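Local coordinates for fatty-acid-binding protein 1 (PDB 4DOO), which binds fatty acids, with a preference for saturated ones, and may take part in alpha-linolenic acid metabolism in the chloroplast, at residues M77-L91 / C174-P186. Residues are numbered along the deposited sequence; the frame is centred on the assembly and turned at random.
Sequences MDDLMEADIKMTIRL and CRSILDLYIGEEP. With DAO (lauric acid), chain C.
M81 enters helix 174-182 as a knob into the hole formed by R175, L178, D179 and I182, a worked example of how the chalcone-isomerase fold packs helices against each other and onto one antiparallel sheet. The axes of helices 77-82 and 174-182 approach to 10.6 Å, their N-to-C directions 138° apart. The bend at the end of the M81 chain (chi3 68°) lays its methyl on the helix backbone, CE 3.0 Å from R175 O and 3.7 Å from L178 CB. R175 crosses this thioether at about a right angle, with M81 CB off-centre over one face of the guanidinium. Nearer solvent, D78 pairs with R175, though OD1 and NH2 are modelled too close for that bond to be detailed; a water accepts from R175 NH2 and donates to D78 OD2 and E82 OE1, linking the three side chains. D179 OD2 lies 3.8 Å from M81 SD, while OD1 forms a salt bridge with R114 of helix 100-118. L178 faces strand 87-91 as well: CD1 lies nearest M87 SD, and CD2 packs on I89 CG1 and CD1. Farther along, Y181 lines the lauric acid pocket and hydrogen-bonds through its hydroxyl to Y43, a residue that binds the fatty acid. I89 points CG2 at the centre of the Y181 ring in a CH-pi contact, 3.9 Å from the centroid and 10° off the normal, while L180 CB lies off-centre over the opposite face.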
ATOM      1  N   MET A  77       1.539 -13.482   5.945  1.00 12.84           N
ATOM      2  CA  MET A  77       1.297 -12.053   5.818  1.00 16.67           C
ATOM      3  C   MET A  77       2.374 -11.210   6.504  1.00 14.65           C
ATOM      4  O   MET A  77       2.933 -10.299   5.895  1.00 16.26           O
ATOM      5  CB  MET A  77      -0.090 -11.710   6.374  1.00 16.33           C
ATOM      6  CG  MET A  77      -0.441 -10.226   6.314  1.00 24.91           C
ATOM      7  SD  MET A  77      -2.169  -9.910   6.722  1.00 29.18           S
ATOM      8  CE  MET A  77      -2.161 -10.115   8.488  1.00 29.16           C
ATOM      9  N   ASP A  78       2.680 -11.514   7.761  1.00 16.59           N
ATOM     10  CA  ASP A  78       3.694 -10.742   8.480  1.00 16.44           C
ATOM     11  C   ASP A  78       5.094 -10.967   7.906  1.00 17.84           C
ATOM     12  O   ASP A  78       5.926 -10.058   7.914  1.00 17.00           O
ATOM     13  CB  ASP A  78       3.701 -11.094   9.970  1.00 15.39           C
ATOM     14  CG  ASP A  78       4.426 -10.056  10.804  1.00 22.91           C
ATOM     15  OD1 ASP A  78       3.822  -8.999  11.080  1.00 25.84           O
ATOM     16  OD2 ASP A  78       5.596 -10.281  11.173  1.00 23.91           O
ATOM     17  N   ASP A  79       5.364 -12.172   7.414  1.00 16.46           N
ATOM     18  CA  ASP A  79       6.681 -12.448   6.842  1.00 15.38           C
ATOM     19  C   ASP A  79       6.903 -11.589   5.596  1.00 16.95           C
ATOM     20  O   ASP A  79       8.002 -11.064   5.384  1.00 15.36           O
ATOM     21  CB  ASP A  79       6.841 -13.933   6.484  1.00 14.38           C
ATOM     22  CG  ASP A  79       7.080 -14.818   7.705  1.00 24.26           C
ATOM     23  OD1 ASP A  79       7.619 -14.325   8.719  1.00 22.94           O
ATOM     24  OD2 ASP A  79       6.744 -16.018   7.642  1.00 22.24           O
ATOM     25  N   LEU A  80       5.861 -11.446   4.777  1.00 15.23           N
ATOM     26  CA  LEU A  80       5.944 -10.634   3.562  1.00 19.15           C
ATOM     27  C   LEU A  80       6.193  -9.167   3.887  1.00 19.79           C
ATOM     28  O   LEU A  80       7.082  -8.541   3.309  1.00 22.15           O
ATOM     29  CB  LEU A  80       4.652 -10.729   2.745  1.00 17.85           C
ATOM     30  CG  LEU A  80       4.407 -11.962   1.877  1.00 20.01           C
ATOM     31  CD1 LEU A  80       3.007 -11.873   1.271  1.00 19.42           C
ATOM     32  CD2 LEU A  80       5.469 -12.045   0.778  1.00 18.36           C
ATOM     33  N   MET A  81       5.399  -8.625   4.805  1.00 18.08           N
ATOM     34  CA  MET A  81       5.516  -7.226   5.195  1.00 20.77           C
ATOM     35  C   MET A  81       6.853  -6.858   5.825  1.00 22.23           C
ATOM     36  O   MET A  81       7.347  -5.753   5.627  1.00 24.03           O
ATOM     37  CB  MET A  81       4.391  -6.836   6.161  1.00 23.02           C
ATOM     38  CG  MET A  81       3.101  -6.388   5.488  1.00 30.65           C
ATOM     39  SD  MET A  81       1.930  -5.584   6.622  1.00 38.02           S
ATOM     40  CE  MET A  81       2.811  -4.062   6.986  1.00 36.22           C
ATOM     41  N   GLU A  82       7.437  -7.779   6.582  1.00 21.23           N
ATOM     42  CA  GLU A  82       8.704  -7.509   7.247  1.00 24.64           C
ATOM     43  C   GLU A  82       9.930  -7.758   6.369  1.00 23.35           C
ATOM     44  O   GLU A  82      11.009  -7.235   6.634  1.00 22.12           O
ATOM     45  CB  GLU A  82       8.793  -8.335   8.537  1.00 31.34           C
ATOM     46  CG  GLU A  82      10.155  -8.299   9.215  1.00 43.90           C
ATOM     47  CD  GLU A  82      10.083  -8.595  10.705  1.00 51.66           C
ATOM     48  OE1 GLU A  82       9.203  -9.378  11.120  1.00 55.13           O
ATOM     49  OE2 GLU A  82      10.917  -8.049  11.461  1.00 56.32           O
ATOM     50  N   ALA A  83       9.759  -8.543   5.314  1.00 22.11           N
ATOM     51  CA  ALA A  83      10.864  -8.855   4.419  1.00 22.49           C
ATOM     52  C   ALA A  83      11.292  -7.648   3.584  1.00 24.29           C
ATOM     53  O   ALA A  83      10.527  -6.698   3.397  1.00 21.84           O
ATOM     54  CB  ALA A  83      10.475 -10.001   3.511  1.00 20.30           C
ATOM     55  N   ASP A  84      12.524  -7.679   3.092  1.00 22.19           N
ATOM     56  CA  ASP A  84      13.015  -6.587   2.270  1.00 24.74           C
ATOM     57  C   ASP A  84      12.514  -6.845   0.857  1.00 22.74           C
ATOM     58  O   ASP A  84      13.243  -7.333  -0.005  1.00 23.90           O
ATOM     59  CB  ASP A  84      14.545  -6.526   2.306  1.00 29.72           C
ATOM     60  CG  ASP A  84      15.098  -5.320   1.566  1.00 37.60           C
ATOM     61  OD1 ASP A  84      14.392  -4.290   1.488  1.00 42.04           O
ATOM     62  OD2 ASP A  84      16.244  -5.394   1.077  1.00 40.12           O
ATOM     63  N   ILE A  85      11.243  -6.531   0.644  1.00 18.82           N
ATOM     64  CA  ILE A  85      10.599  -6.720  -0.643  1.00 16.79           C
ATOM     65  C   ILE A  85      10.167  -5.361  -1.183  1.00 16.86           C
ATOM     66  O   ILE A  85       9.444  -4.622  -0.515  1.00 17.52           O
ATOM     67  CB  ILE A  85       9.349  -7.636  -0.503  1.00 16.02           C
ATOM     68  CG1 ILE A  85       9.790  -9.059  -0.149  1.00 18.11           C
ATOM     69  CG2 ILE A  85       8.533  -7.614  -1.792  1.00 14.12           C
ATOM     70  CD1 ILE A  85       8.642 -10.004   0.194  1.00 17.97           C
ATOM     71  N   LYS A  86      10.637  -5.031  -2.381  1.00 14.77           N
ATOM     72  CA  LYS A  86      10.277  -3.773  -3.018  1.00 16.26           C
ATOM     73  C   LYS A  86       8.803  -3.842  -3.393  1.00 15.36           C
ATOM     74  O   LYS A  86       8.349  -4.815  -3.996  1.00 14.07           O
ATOM     75  CB  LYS A  86      11.124  -3.543  -4.271  1.00 18.11           C
ATOM     76  CG  LYS A  86      12.583  -3.222  -3.961  1.00 19.96           C
ATOM     77  CD  LYS A  86      13.387  -2.923  -5.223  1.00 20.59           C
ATOM     78  CE  LYS A  86      13.508  -4.132  -6.133  1.00 22.94           C
ATOM     79  NZ  LYS A  86      14.204  -5.265  -5.455  1.00 22.44           N
ATOM     80  N   MET A  87       8.061  -2.807  -3.026  1.00 13.59           N
ATOM     81  CA  MET A  87       6.644  -2.760  -3.325  1.00 13.43           C
ATOM     82  C   MET A  87       6.206  -1.364  -3.726  1.00 16.07           C
ATOM     83  O   MET A  87       6.891  -0.371  -3.452  1.00 16.43           O
ATOM     84  CB  MET A  87       5.828  -3.183  -2.106  1.00 13.05           C
ATOM     85  CG  MET A  87       6.154  -4.554  -1.548  1.00 20.53           C
ATOM     86  SD  MET A  87       5.001  -4.953  -0.228  1.00 20.79           S
ATOM     87  CE  MET A  87       5.301  -6.719  -0.027  1.00 26.21           C
ATOM     88  N   THR A  88       5.049  -1.299  -4.371  1.00 15.55           N
ATOM     89  CA  THR A  88       4.478  -0.027  -4.780  1.00 15.57           C
ATOM     90  C   THR A  88       2.988  -0.053  -4.483  1.00 13.23           C
ATOM     91  O   THR A  88       2.317  -1.063  -4.714  1.00 14.00           O
ATOM     92  CB  THR A  88       4.649   0.240  -6.298  1.00 18.72           C
ATOM     93  OG1 THR A  88       6.034   0.411  -6.608  1.00 20.66           O
ATOM     94  CG2 THR A  88       3.897   1.512  -6.706  1.00 21.21           C
ATOM     95  N   ILE A  89       2.491   1.051  -3.936  1.00 14.12           N
ATOM     96  CA  ILE A  89       1.069   1.203  -3.663  1.00 12.50           C
ATOM     97  C   ILE A  89       0.677   2.385  -4.541  1.00 10.93           C
ATOM     98  O   ILE A  89       1.110   3.509  -4.296  1.00 13.56           O
ATOM     99  CB  ILE A  89       0.773   1.584  -2.189  1.00 12.12           C
ATOM    100  CG1 ILE A  89       1.281   0.499  -1.239  1.00 14.14           C
ATOM    101  CG2 ILE A  89      -0.728   1.794  -2.005  1.00 15.85           C
ATOM    102  CD1 ILE A  89       0.658  -0.860  -1.476  1.00 19.38           C
ATOM    103  N   ARG A  90      -0.099   2.132  -5.586  1.00  9.16           N
ATOM    104  CA  ARG A  90      -0.533   3.215  -6.459  1.00 11.25           C
ATOM    105  C   ARG A  90      -1.953   3.623  -6.106  1.00 11.00           C
ATOM    106  O   ARG A  90      -2.867   2.794  -6.116  1.00 12.10           O
ATOM    107  CB  ARG A  90      -0.464   2.793  -7.928  1.00 11.60           C
ATOM    108  CG  ARG A  90      -1.162   3.769  -8.870  1.00 15.19           C
ATOM    109  CD  ARG A  90      -0.806   3.479 -10.318  1.00 18.44           C
ATOM    110  NE  ARG A  90       0.619   3.689 -10.558  1.00 20.61           N
ATOM    111  CZ  ARG A  90       1.204   3.561 -11.743  1.00 22.67           C
ATOM    112  NH1 ARG A  90       0.487   3.223 -12.808  1.00 22.29           N
ATOM    113  NH2 ARG A  90       2.508   3.772 -11.861  1.00 22.88           N
ATOM    114  N   LEU A  91      -2.127   4.900  -5.774  1.00 12.07           N
ATOM    115  CA  LEU A  91      -3.435   5.432  -5.420  1.00 13.53           C
ATOM    116  C   LEU A  91      -3.942   6.299  -6.560  1.00 12.83           C
ATOM    117  O   LEU A  91      -3.172   7.047  -7.157  1.00 14.09           O
ATOM    118  CB  LEU A  91      -3.359   6.316  -4.167  1.00 10.10           C
ATOM    119  CG  LEU A  91      -2.860   5.775  -2.831  1.00 16.43           C
ATOM    120  CD1 LEU A  91      -1.358   5.581  -2.883  1.00 17.38           C
ATOM    121  CD2 LEU A  91      -3.223   6.761  -1.729  1.00 14.71           C
ATOM    122  N   CYS A 174       7.575   2.457   6.749  1.00 20.19           N
ATOM    123  CA  CYS A 174       7.233   1.549   5.657  1.00 21.08           C
ATOM    124  C   CYS A 174       6.233   0.505   6.124  1.00 21.89           C
ATOM    125  O   CYS A 174       5.215   0.269   5.475  1.00 19.16           O
ATOM    126  CB  CYS A 174       8.480   0.846   5.121  1.00 24.92           C
ATOM    127  SG  CYS A 174       9.535   1.888   4.110  1.00 25.98           S
ATOM    128  N   ARG A 175       6.532  -0.110   7.262  1.00 20.11           N
ATOM    129  CA  ARG A 175       5.678  -1.138   7.843  1.00 21.31           C
ATOM    130  C   ARG A 175       4.284  -0.599   8.152  1.00 19.53           C
ATOM    131  O   ARG A 175       3.275  -1.238   7.843  1.00 20.86           O
ATOM    132  CB  ARG A 175       6.316  -1.653   9.133  1.00 22.65           C
ATOM    133  CG  ARG A 175       5.707  -2.915   9.678  1.00 31.61           C
ATOM    134  CD  ARG A 175       5.985  -4.083   8.753  1.00 38.57           C
ATOM    135  NE  ARG A 175       5.832  -5.353   9.448  1.00 45.43           N
ATOM    136  CZ  ARG A 175       4.703  -5.766  10.014  1.00 47.41           C
ATOM    137  NH1 ARG A 175       3.610  -5.015   9.968  1.00 49.57           N
ATOM    138  NH2 ARG A 175       4.674  -6.930  10.637  1.00 49.83           N
ATOM    139  N   SER A 176       4.234   0.576   8.770  1.00 16.84           N
ATOM    140  CA  SER A 176       2.964   1.193   9.140  1.00 17.10           C
ATOM    141  C   SER A 176       2.063   1.476   7.944  1.00 16.26           C
ATOM    142  O   SER A 176       0.881   1.126   7.950  1.00 17.03           O
ATOM    143  CB  SER A 176       3.220   2.492   9.908  1.00 17.52           C
ATOM    144  OG  SER A 176       3.941   2.243  11.104  1.00 20.26           O
ATOM    145  N   ILE A 177       2.618   2.110   6.920  1.00 17.01           N
ATOM    146  CA  ILE A 177       1.836   2.431   5.733  1.00 19.00           C
ATOM    147  C   ILE A 177       1.330   1.166   5.041  1.00 17.73           C
ATOM    148  O   ILE A 177       0.141   1.050   4.748  1.00 16.79           O
ATOM    149  CB  ILE A 177       2.658   3.292   4.750  1.00 20.74           C
ATOM    150  CG1 ILE A 177       2.908   4.669   5.376  1.00 21.72           C
ATOM    151  CG2 ILE A 177       1.913   3.456   3.435  1.00 19.81           C
ATOM    152  CD1 ILE A 177       3.788   5.577   4.555  1.00 27.78           C
ATOM    153  N   LEU A 178       2.228   0.217   4.791  1.00 19.05           N
ATOM    154  CA  LEU A 178       1.840  -1.033   4.144  1.00 17.04           C
ATOM    155  C   LEU A 178       0.786  -1.788   4.941  1.00 15.12           C
ATOM    156  O   LEU A 178      -0.062  -2.461   4.365  1.00 16.72           O
ATOM    157  CB  LEU A 178       3.052  -1.941   3.949  1.00 20.33           C
ATOM    158  CG  LEU A 178       4.022  -1.593   2.822  1.00 24.48           C
ATOM    159  CD1 LEU A 178       5.199  -2.559   2.852  1.00 29.73           C
ATOM    160  CD2 LEU A 178       3.297  -1.673   1.483  1.00 26.93           C
ATOM    161  N   ASP A 179       0.838  -1.678   6.266  1.00 17.20           N
ATOM    162  CA  ASP A 179      -0.122  -2.387   7.111  1.00 17.76           C
ATOM    163  C   ASP A 179      -1.557  -1.941   6.859  1.00 16.26           C
ATOM    164  O   ASP A 179      -2.494  -2.708   7.075  1.00 17.04           O
ATOM    165  CB  ASP A 179       0.225  -2.209   8.596  1.00 21.78           C
ATOM    166  CG  ASP A 179      -0.531  -3.181   9.488  1.00 24.68           C
ATOM    167  OD1 ASP A 179      -1.501  -2.763  10.160  1.00 25.11           O
ATOM    168  OD2 ASP A 179      -0.161  -4.374   9.502  1.00 22.48           O
ATOM    169  N   LEU A 180      -1.728  -0.704   6.399  1.00 15.57           N
ATOM    170  CA  LEU A 180      -3.059  -0.171   6.120  1.00 15.27           C
ATOM    171  C   LEU A 180      -3.714  -0.886   4.951  1.00 13.40           C
ATOM    172  O   LEU A 180      -4.938  -0.970   4.870  1.00 14.86           O
ATOM    173  CB  LEU A 180      -2.981   1.322   5.778  1.00 14.31           C
ATOM    174  CG  LEU A 180      -2.554   2.274   6.891  1.00 16.28           C
ATOM    175  CD1 LEU A 180      -2.401   3.687   6.329  1.00 18.45           C
ATOM    176  CD2 LEU A 180      -3.594   2.238   8.009  1.00 17.15           C
ATOM    177  N   TYR A 181      -2.887  -1.383   4.038  1.00 13.95           N
ATOM    178  CA  TYR A 181      -3.379  -2.051   2.842  1.00 13.44           C
ATOM    179  C   TYR A 181      -3.329  -3.580   2.873  1.00 15.55           C
ATOM    180  O   TYR A 181      -4.230  -4.242   2.355  1.00 16.80           O
ATOM    181  CB  TYR A 181      -2.589  -1.536   1.630  1.00 11.92           C
ATOM    182  CG  TYR A 181      -2.661  -0.029   1.463  1.00 10.62           C
ATOM    183  CD1 TYR A 181      -3.778   0.579   0.885  1.00 15.24           C
ATOM    184  CD2 TYR A 181      -1.632   0.788   1.926  1.00 13.01           C
ATOM    185  CE1 TYR A 181      -3.867   1.971   0.774  1.00 12.15           C
ATOM    186  CE2 TYR A 181      -1.707   2.177   1.824  1.00 15.80           C
ATOM    187  CZ  TYR A 181      -2.826   2.761   1.249  1.00 17.58           C
ATOM    188  OH  TYR A 181      -2.896   4.134   1.162  1.00 16.58           O
ATOM    189  N   ILE A 182      -2.293  -4.136   3.489  1.00 16.46           N
ATOM    190  CA  ILE A 182      -2.128  -5.590   3.529  1.00 17.53           C
ATOM    191  C   ILE A 182      -2.026  -6.191   4.934  1.00 21.46           C
ATOM    192  O   ILE A 182      -1.620  -7.344   5.096  1.00 26.88           O
ATOM    193  CB  ILE A 182      -0.873  -5.989   2.696  1.00 16.76           C
ATOM    194  CG1 ILE A 182      -1.027  -5.464   1.269  1.00 18.16           C
ATOM    195  CG2 ILE A 182      -0.702  -7.505   2.646  1.00 23.66           C
ATOM    196  CD1 ILE A 182      -2.261  -5.987   0.555  1.00 21.53           C
ATOM    197  N   GLY A 183      -2.424  -5.427   5.945  1.00 20.11           N
ATOM    198  CA  GLY A 183      -2.353  -5.913   7.312  1.00 19.50           C
ATOM    199  C   GLY A 183      -3.614  -6.583   7.833  1.00 20.76           C
ATOM    200  O   GLY A 183      -4.540  -6.879   7.075  1.00 18.76           O
ATOM    201  N   GLU A 184      -3.649  -6.811   9.142  1.00 21.62           N
ATOM    202  CA  GLU A 184      -4.780  -7.464   9.793  1.00 21.10           C
ATOM    203  C   GLU A 184      -6.110  -6.726   9.644  1.00 23.44           C
ATOM    204  O   GLU A 184      -7.167  -7.351   9.517  1.00 21.94           O
ATOM    205  CB  GLU A 184      -4.471  -7.660  11.280  1.00 27.64           C
ATOM    206  CG  GLU A 184      -5.528  -8.436  12.043  1.00 32.88           C
ATOM    207  CD  GLU A 184      -5.807  -9.791  11.426  1.00 40.74           C
ATOM    208  OE1 GLU A 184      -4.835 -10.511  11.104  1.00 41.62           O
ATOM    209  OE2 GLU A 184      -6.999 -10.137  11.268  1.00 43.86           O
ATOM    210  N   GLU A 185      -6.058  -5.399   9.673  1.00 21.12           N
ATOM    211  CA  GLU A 185      -7.258  -4.580   9.546  1.00 22.58           C
ATOM    212  C   GLU A 185      -7.060  -3.601   8.382  1.00 23.21           C
ATOM    213  O   GLU A 185      -6.849  -2.407   8.586  1.00 23.85           O
ATOM    214  CB  GLU A 185      -7.494  -3.831  10.858  1.00 28.67           C
ATOM    215  CG  GLU A 185      -7.707  -4.767  12.044  1.00 35.02           C
ATOM    216  CD  GLU A 185      -7.518  -4.087  13.388  1.00 42.06           C
ATOM    217  OE1 GLU A 185      -6.396  -3.612  13.668  1.00 46.74           O
ATOM    218  OE2 GLU A 185      -8.493  -4.036  14.168  1.00 44.71           O
ATOM    219  N   PRO A 186      -7.136  -4.112   7.141  1.00 22.66           N
ATOM    220  CA  PRO A 186      -6.963  -3.358   5.896  1.00 22.23           C
ATOM    221  C   PRO A 186      -8.158  -2.528   5.441  1.00 19.71           C
ATOM    222  O   PRO A 186      -9.286  -2.734   5.881  1.00 16.91           O
ATOM    223  CB  PRO A 186      -6.630  -4.454   4.897  1.00 21.86           C
ATOM    224  CG  PRO A 186      -7.552  -5.540   5.332  1.00 23.20           C
ATOM    225  CD  PRO A 186      -7.378  -5.536   6.845  1.00 24.68           C
TER
HETATM  226  O1  DAO C 301      -5.714   7.343   5.169  1.00 22.31           O
HETATM  227  O2  DAO C 301      -5.970   6.425   3.181  1.00 17.68           O
HETATM  228  C1  DAO C 301      -5.251   6.796   4.139  1.00 24.46           C
HETATM  229  C2  DAO C 301      -3.756   6.589   4.041  1.00 24.33           C
HETATM  230  C3  DAO C 301      -3.178   7.503   2.974  1.00 25.00           C
HETATM  231  C4  DAO C 301      -1.643   7.459   2.981  1.00 23.86           C
HETATM  232  C5  DAO C 301      -1.068   8.130   1.731  1.00 25.69           C
HETATM  233  C6  DAO C 301      -1.024   9.648   1.882  1.00 26.06           C
HETATM  234  C7  DAO C 301      -1.077  10.341   0.530  1.00 28.69           C
HETATM  235  C8  DAO C 301      -1.497  11.793   0.704  1.00 31.63           C
HETATM  236  C9  DAO C 301      -1.715  12.468  -0.638  1.00 34.69           C
HETATM  237  C10 DAO C 301      -2.054  13.943  -0.440  1.00 39.34           C
HETATM  238  C11 DAO C 301      -1.595  14.767  -1.638  1.00 40.17           C
HETATM  239  C12 DAO C 301      -2.120  16.183  -1.545  1.00 40.29           C
HETATM  240  O   HOH W   1       6.822  -8.221  12.118  1.00 30.14           O